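ADP-ribosylglycohydrolase (Thermus thermophilus, PDB 2YZV) belongs to the ADP-ribosylglycohydrolase family, here as a single chain built from helices and loops without any beta strand, and binds magnesium ions. Local coordinates at residues R7-L12 with Y267-I272; D237-M242 with P273-R278. All blocks are in the same frame, centred on the assembly; numbering follows the deposited sequence.

Contact 1: R7-L12 with Y267-I272; sequences RQDRRL and YGLGAI
Asp9 reaches across to the turn at Gly268-Gly270 with both its backbone and its carboxylate, and the side chain of Leu269 lies obliquely across it. CG of Asp9 stands anti to its own backbone N (chi1 -168°), which swings the carboxylate off the helix and over the start of the turn. OD2 then uses its syn lone pair to accept from Gly270 N at 2.9 Å, in a somewhat bent bond. One residue earlier, Leu269 N donates to Asp9 O at 2.9 Å; that bond is fairly straight at the hydrogen (163°), although the donor lies well above the carbonyl plane. Successive amides of the short 3-10 segment 269-271 are thus held by one residue of helix 4-26. This is a helix-to-loop junction: helix 252-267 ends at Tyr267, and Gly268, with positive phi (88°), turns the chain away at the point where CA of Gly268 comes within 4.4 Å of CA of Arg10. A water extends the grip of the carboxylate, donating to Asp9 OD1 at 2.6 Å and to Tyr267 O at 2.8 Å. Arg10 reaches the same helix end, its NH1 bonding to the carbonyls of Ala265 and Tyr266. On the apolar side, CD2 of Leu269 meets CB of Leu12 at 3.9 Å, with Leu291 of helix 283-298 and Leu277 packed nearby.

Contact 2: D237-M242 with P273-R278; sequences DFEEGM and PGRWLR
Trp276 and Phe238 meet edge to edge, CZ3 of the indole 4.0 Å from CE2 of the phenyl, each atom near the plane of the other ring although the rings themselves are steeply inclined. One indole face carries the ring of Pro273, whose CG sits 3.7 Å above the plane, displaced toward the rim. Two aliphatic chains reach the far end of the indole from opposite sides of its plane: CG of Glu239, on the proline's side, lies 3.7 Å from Trp276 CH2, the chain crossing at about a right angle, and CG of Met242 lies 3.8 Å from Trp276 CZ3, sliding past in the opposite direction. Pro273 also touches Phe238, CD to CD2 at 4.0 Å, and so meets both aromatic residues. The contact joins the first turns of two helices, 238-246 and 274-279, whose short segments run at 71° to each other in this all-helical fold. Each helix has its N-cap residue here: Pro273 in one, and in the other Asp237, whose OD1 accepts from Glu240 N at 2.7 Å. Glu239, its chain swung beside the carbonyl carbon and then extended (chi1 -174°), carries its carboxylate past the proline to the edge of the Arg275 guanidinium. There OE1 forms a salt bridge to Arg275 NH2 at 2.8 Å, its hydrogen bond weak and the two planes 60° apart, though the position of OE1 is less certain. The stronger partners lie outside: Arg243 pairs with Glu239, while Glu41 takes both Arg275 NE and Trp276 NE1. Val20 and Leu24 of helix 4-26 pack against the tryptophan.

Overall arrangement
The chain runs without a break from the second segment of contact 1 into that of contact 2, so a loop and the helix following it are held one after the other. Both contacts lie about 16 Å from the chain's centre, yet they differ in burial and chemistry. Contact 1 is partly buried and depends on polar bonds to loop amides, with a water taking part; contact 2 is buried, chiefly aromatic and aliphatic, with its ion pair at the margin. Helix 4-26 serves both, directly in contact 1 and as a neighbour of Trp276 in contact 2. They also touch: Tyr267 and Ile272 pack on Phe238, and Leu269 on Leu277.

Contact 1: R7-L12 with Y267-I272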
loop_
_atom_site.group_PDB
_atom_site.type_symbol
_atom_site.label_atom_id
_atom_site.label_comp_id
_atom_site.label_asym_id
_atom_site.label_seq_id
_atom_site.Cartn_x
_atom_site.Cartn_y
_atom_site.Cartn_z
ATOM N N ARG A 7 14.663 -14.256 2.030
ATOM C CA ARG A 7 14.547 -12.870 2.461
ATOM C C ARG A 7 14.169 -11.959 1.296
ATOM O O ARG A 7 13.326 -11.071 1.444
ATOM C CB ARG A 7 15.857 -12.401 3.104
ATOM C CG ARG A 7 16.157 -13.075 4.439
ATOM C CD ARG A 7 17.316 -12.405 5.165
ATOM N NE ARG A 7 18.619 -12.736 4.592
ATOM C CZ ARG A 7 19.210 -13.920 4.712
ATOM N NH1 ARG A 7 18.619 -14.898 5.387
ATOM N NH2 ARG A 7 20.398 -14.128 4.160
ATOM N N GLN A 8 14.785 -12.179 0.139
ATOM C CA GLN A 8 14.478 -11.372 -1.037
ATOM C C GLN A 8 13.018 -11.583 -1.423
ATOM O O GLN A 8 12.330 -10.647 -1.836
ATOM C CB GLN A 8 15.363 -11.770 -2.223
ATOM C CG GLN A 8 16.849 -11.518 -2.041
ATOM C CD GLN A 8 17.634 -11.822 -3.302
ATOM O OE1 GLN A 8 17.418 -12.849 -3.946
ATOM N NE2 GLN A 8 18.555 -10.935 -3.659
ATOM N N ASP A 9 12.560 -12.824 -1.282
ATOM C CA ASP A 9 11.195 -13.211 -1.622
ATOM C C ASP A 9 10.153 -12.344 -0.914
ATOM O O ASP A 9 9.103 -12.030 -1.483
ATOM C CB ASP A 9 10.979 -14.686 -1.261
ATOM C CG ASP A 9 9.700 -15.257 -1.843
ATOM O OD1 ASP A 9 9.024 -16.034 -1.140
ATOM O OD2 ASP A 9 9.376 -14.946 -3.011
ATOM N N ARG A 10 10.444 -11.953 0.324
ATOM C CA ARG A 10 9.511 -11.126 1.083
ATOM C C ARG A 10 9.433 -9.701 0.541
ATOM O O ARG A 10 8.348 -9.115 0.464
ATOM C CB ARG A 10 9.910 -11.078 2.559
ATOM C CG ARG A 10 9.773 -12.396 3.303
ATOM C CD ARG A 10 10.146 -12.206 4.766
ATOM N NE ARG A 10 10.051 -13.440 5.544
ATOM C CZ ARG A 10 8.911 -14.009 5.918
ATOM N NH1 ARG A 10 7.748 -13.460 5.590
ATOM N NH2 ARG A 10 8.932 -15.134 6.625
ATOM N N ARG A 11 10.580 -9.132 0.184
ATOM C CA ARG A 11 10.601 -7.773 -0.342
ATOM C C ARG A 11 9.943 -7.731 -1.718
ATOM O O ARG A 11 9.171 -6.822 -2.014
ATOM C CB ARG A 11 12.035 -7.237 -0.417
ATOM C CG ARG A 11 12.610 -6.779 0.927
ATOM C CD ARG A 11 12.909 -7.948 1.855
ATOM N NE ARG A 11 13.343 -7.504 3.178
ATOM C CZ ARG A 11 13.661 -8.330 4.171
ATOM N NH1 ARG A 11 13.597 -9.643 3.988
ATOM N NH2 ARG A 11 14.037 -7.848 5.349
ATOM N N LEU A 12 10.242 -8.717 -2.558
ATOM C CA LEU A 12 9.637 -8.766 -3.884
ATOM C C LEU A 12 8.133 -8.977 -3.740
ATOM O O LEU A 12 7.340 -8.405 -4.486
ATOM C CB LEU A 12 10.243 -9.910 -4.708
ATOM C CG LEU A 12 11.643 -9.717 -5.305
ATOM C CD1 LEU A 12 11.545 -8.893 -6.569
ATOM C CD2 LEU A 12 12.571 -9.059 -4.293
ATOM N N TYR A 267 3.675 -13.680 3.126
ATOM C CA TYR A 267 3.700 -14.949 2.395
ATOM C C TYR A 267 4.841 -15.069 1.386
ATOM O O TYR A 267 5.268 -16.181 1.052
ATOM C CB TYR A 267 2.374 -15.160 1.662
ATOM C CG TYR A 267 1.158 -15.286 2.552
ATOM C CD1 TYR A 267 0.992 -16.387 3.398
ATOM C CD2 TYR A 267 0.146 -14.328 2.514
ATOM C CE1 TYR A 267 -0.155 -16.530 4.175
ATOM C CE2 TYR A 267 -1.003 -14.461 3.286
ATOM C CZ TYR A 267 -1.150 -15.564 4.111
ATOM O OH TYR A 267 -2.303 -15.706 4.847
ATOM N N GLY A 268 5.317 -13.933 0.886
ATOM C CA GLY A 268 6.405 -13.942 -0.078
ATOM C C GLY A 268 5.955 -14.057 -1.524
ATOM O O GLY A 268 4.861 -14.541 -1.809
ATOM N N LEU A 269 6.812 -13.613 -2.439
ATOM C CA LEU A 269 6.519 -13.646 -3.869
ATOM C C LEU A 269 6.126 -15.034 -4.372
ATOM O O LEU A 269 5.215 -15.171 -5.188
ATOM C CB LEU A 269 7.733 -13.155 -4.667
ATOM C CG LEU A 269 7.514 -13.023 -6.177
ATOM C CD1 LEU A 269 6.569 -11.859 -6.459
ATOM C CD2 LEU A 269 8.843 -12.803 -6.874
ATOM N N GLY A 270 6.818 -16.058 -3.882
ATOM C CA GLY A 270 6.529 -17.414 -4.314
ATOM C C GLY A 270 5.125 -17.901 -4.009
ATOM O O GLY A 270 4.648 -18.847 -4.641
ATOM N N ALA A 271 4.460 -17.256 -3.051
ATOM C CA ALA A 271 3.112 -17.638 -2.651
ATOM C C ALA A 271 2.017 -16.932 -3.448
ATOM O O ALA A 271 0.842 -17.284 -3.341
ATOM C CB ALA A 271 2.919 -17.374 -1.159
ATOM N N ILE A 272 2.398 -15.933 -4.236
ATOM C CA ILE A 272 1.426 -15.211 -5.052
ATOM C C ILE A 272 1.158 -16.018 -6.323
ATOM O O ILE A 272 2.096 -16.461 -6.990
ATOM C CB ILE A 272 1.955 -13.813 -5.447
ATOM C CG1 ILE A 272 2.250 -12.992 -4.186
ATOM C CG2 ILE A 272 0.942 -13.107 -6.337
ATOM C CD1 ILE A 272 2.814 -11.606 -4.460
HETATM O O HOH W 1 6.802 -17.363 -0.929
#

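Contact 2: D237-M242 with P273-R278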
loop_
_atom_site.group_PDB
_atom_site.type_symbol
_atom_site.label_atom_id
_atom_site.label_comp_id
_atom_site.label_asym_id
_atom_site.label_seq_id
_atom_site.Cartn_x
_atom_site.Cartn_y
_atom_site.Cartn_z
ATOM N N ASP A 237 -4.113 -17.919 2.909
ATOM C CA ASP A 237 -2.977 -17.768 2.012
ATOM C C ASP A 237 -3.155 -16.456 1.255
ATOM O O ASP A 237 -4.184 -15.794 1.395
ATOM C CB ASP A 237 -2.863 -18.953 1.038
ATOM C CG ASP A 237 -4.154 -19.248 0.309
ATOM O OD1 ASP A 237 -4.737 -18.323 -0.291
ATOM O OD2 ASP A 237 -4.586 -20.421 0.324
ATOM N N PHE A 238 -2.157 -16.075 0.469
ATOM C CA PHE A 238 -2.226 -14.820 -0.272
ATOM C C PHE A 238 -3.482 -14.707 -1.133
ATOM O O PHE A 238 -4.220 -13.718 -1.062
ATOM C CB PHE A 238 -0.997 -14.663 -1.167
ATOM C CG PHE A 238 -0.893 -13.311 -1.814
ATOM C CD1 PHE A 238 -0.147 -12.299 -1.218
ATOM C CD2 PHE A 238 -1.555 -13.044 -3.009
ATOM C CE1 PHE A 238 -0.058 -11.039 -1.798
ATOM C CE2 PHE A 238 -1.476 -11.787 -3.601
ATOM C CZ PHE A 238 -0.724 -10.780 -2.994
ATOM N N GLU A 239 -3.718 -15.724 -1.952
ATOM C CA GLU A 239 -4.866 -15.738 -2.849
ATOM C C GLU A 239 -6.209 -15.575 -2.143
ATOM O O GLU A 239 -7.019 -14.727 -2.522
ATOM C CB GLU A 239 -4.869 -17.034 -3.667
ATOM C CG GLU A 239 -5.948 -17.091 -4.734
ATOM C CD GLU A 239 -5.829 -18.320 -5.615
ATOM O OE1 GLU A 239 -6.578 -18.416 -6.608
ATOM O OE2 GLU A 239 -4.988 -19.192 -5.311
ATOM N N GLU A 240 -6.451 -16.380 -1.114
ATOM C CA GLU A 240 -7.722 -16.300 -0.404
ATOM C C GLU A 240 -7.954 -14.931 0.229
ATOM O O GLU A 240 -9.055 -14.378 0.141
ATOM C CB GLU A 240 -7.813 -17.390 0.667
ATOM C CG GLU A 240 -9.141 -17.383 1.402
ATOM C CD GLU A 240 -9.324 -18.580 2.311
ATOM O OE1 GLU A 240 -8.438 -18.838 3.149
ATOM O OE2 GLU A 240 -10.364 -19.261 2.185
ATOM N N GLY A 241 -6.918 -14.390 0.863
ATOM C CA GLY A 241 -7.042 -13.085 1.487
ATOM C C GLY A 241 -7.257 -11.997 0.449
ATOM O O GLY A 241 -8.037 -11.072 0.666
ATOM N N MET A 242 -6.571 -12.104 -0.684
ATOM C CA MET A 242 -6.721 -11.108 -1.741
ATOM C C MET A 242 -8.146 -11.090 -2.281
ATOM O O MET A 242 -8.717 -10.021 -2.515
ATOM C CB MET A 242 -5.743 -11.373 -2.883
ATOM C CG MET A 242 -5.832 -10.347 -4.012
ATOM S SD MET A 242 -5.476 -8.644 -3.477
ATOM C CE MET A 242 -3.694 -8.719 -3.343
ATOM N N PRO A 273 -0.123 -16.232 -6.668
ATOM C CA PRO A 273 -0.471 -16.996 -7.872
ATOM C C PRO A 273 0.358 -16.594 -9.085
ATOM O O PRO A 273 0.391 -15.424 -9.469
ATOM C CB PRO A 273 -1.953 -16.685 -8.054
ATOM C CG PRO A 273 -2.432 -16.607 -6.647
ATOM C CD PRO A 273 -1.342 -15.796 -5.960
ATOM N N GLY A 274 1.028 -17.575 -9.687
ATOM C CA GLY A 274 1.854 -17.300 -10.846
ATOM C C GLY A 274 1.122 -16.623 -11.989
ATOM O O GLY A 274 1.678 -15.739 -12.647
ATOM N N ARG A 275 -0.121 -17.027 -12.235
ATOM C CA ARG A 275 -0.891 -16.439 -13.321
ATOM C C ARG A 275 -1.155 -14.952 -13.094
ATOM O O ARG A 275 -1.266 -14.191 -14.052
ATOM C CB ARG A 275 -2.210 -17.196 -13.519
ATOM C CG ARG A 275 -3.122 -17.225 -12.314
ATOM C CD ARG A 275 -4.335 -18.098 -12.582
ATOM N NE ARG A 275 -5.276 -18.086 -11.467
ATOM C CZ ARG A 275 -5.042 -18.627 -10.275
ATOM N NH1 ARG A 275 -3.891 -19.237 -10.030
ATOM N NH2 ARG A 275 -5.962 -18.549 -9.323
ATOM N N TRP A 276 -1.262 -14.540 -11.832
ATOM C CA TRP A 276 -1.484 -13.128 -11.527
ATOM C C TRP A 276 -0.215 -12.344 -11.846
ATOM O O TRP A 276 -0.268 -11.268 -12.445
ATOM C CB TRP A 276 -1.857 -12.935 -10.048
ATOM C CG TRP A 276 -3.255 -13.386 -9.701
ATOM C CD1 TRP A 276 -4.211 -13.845 -10.567
ATOM C CD2 TRP A 276 -3.858 -13.400 -8.398
ATOM N NE1 TRP A 276 -5.366 -14.142 -9.887
ATOM C CE2 TRP A 276 -5.180 -13.880 -8.554
ATOM C CE3 TRP A 276 -3.412 -13.054 -7.114
ATOM C CZ2 TRP A 276 -6.061 -14.023 -7.472
ATOM C CZ3 TRP A 276 -4.290 -13.196 -6.037
ATOM C CH2 TRP A 276 -5.600 -13.676 -6.225
ATOM N N LEU A 277 0.929 -12.891 -11.448
ATOM C CA LEU A 277 2.211 -12.245 -11.704
ATOM C C LEU A 277 2.538 -12.205 -13.198
ATOM O O LEU A 277 3.013 -11.193 -13.706
ATOM C CB LEU A 277 3.330 -12.971 -10.946
ATOM C CG LEU A 277 3.285 -12.888 -9.416
ATOM C CD1 LEU A 277 4.333 -13.817 -8.815
ATOM C CD2 LEU A 277 3.528 -11.454 -8.971
ATOM N N ARG A 278 2.281 -13.300 -13.905
ATOM C CA ARG A 278 2.574 -13.340 -15.334
ATOM C C ARG A 278 1.748 -12.347 -16.139
ATOM O O ARG A 278 2.179 -11.892 -17.199
ATOM C CB ARG A 278 2.359 -14.753 -15.890
ATOM C CG ARG A 278 3.479 -15.726 -15.546
ATOM C CD ARG A 278 3.325 -17.037 -16.304
ATOM N NE ARG A 278 2.258 -17.874 -15.765
ATOM C CZ ARG A 278 2.349 -18.557 -14.628
ATOM N NH1 ARG A 278 3.460 -18.503 -13.906
ATOM N NH2 ARG A 278 1.329 -19.297 -14.214
#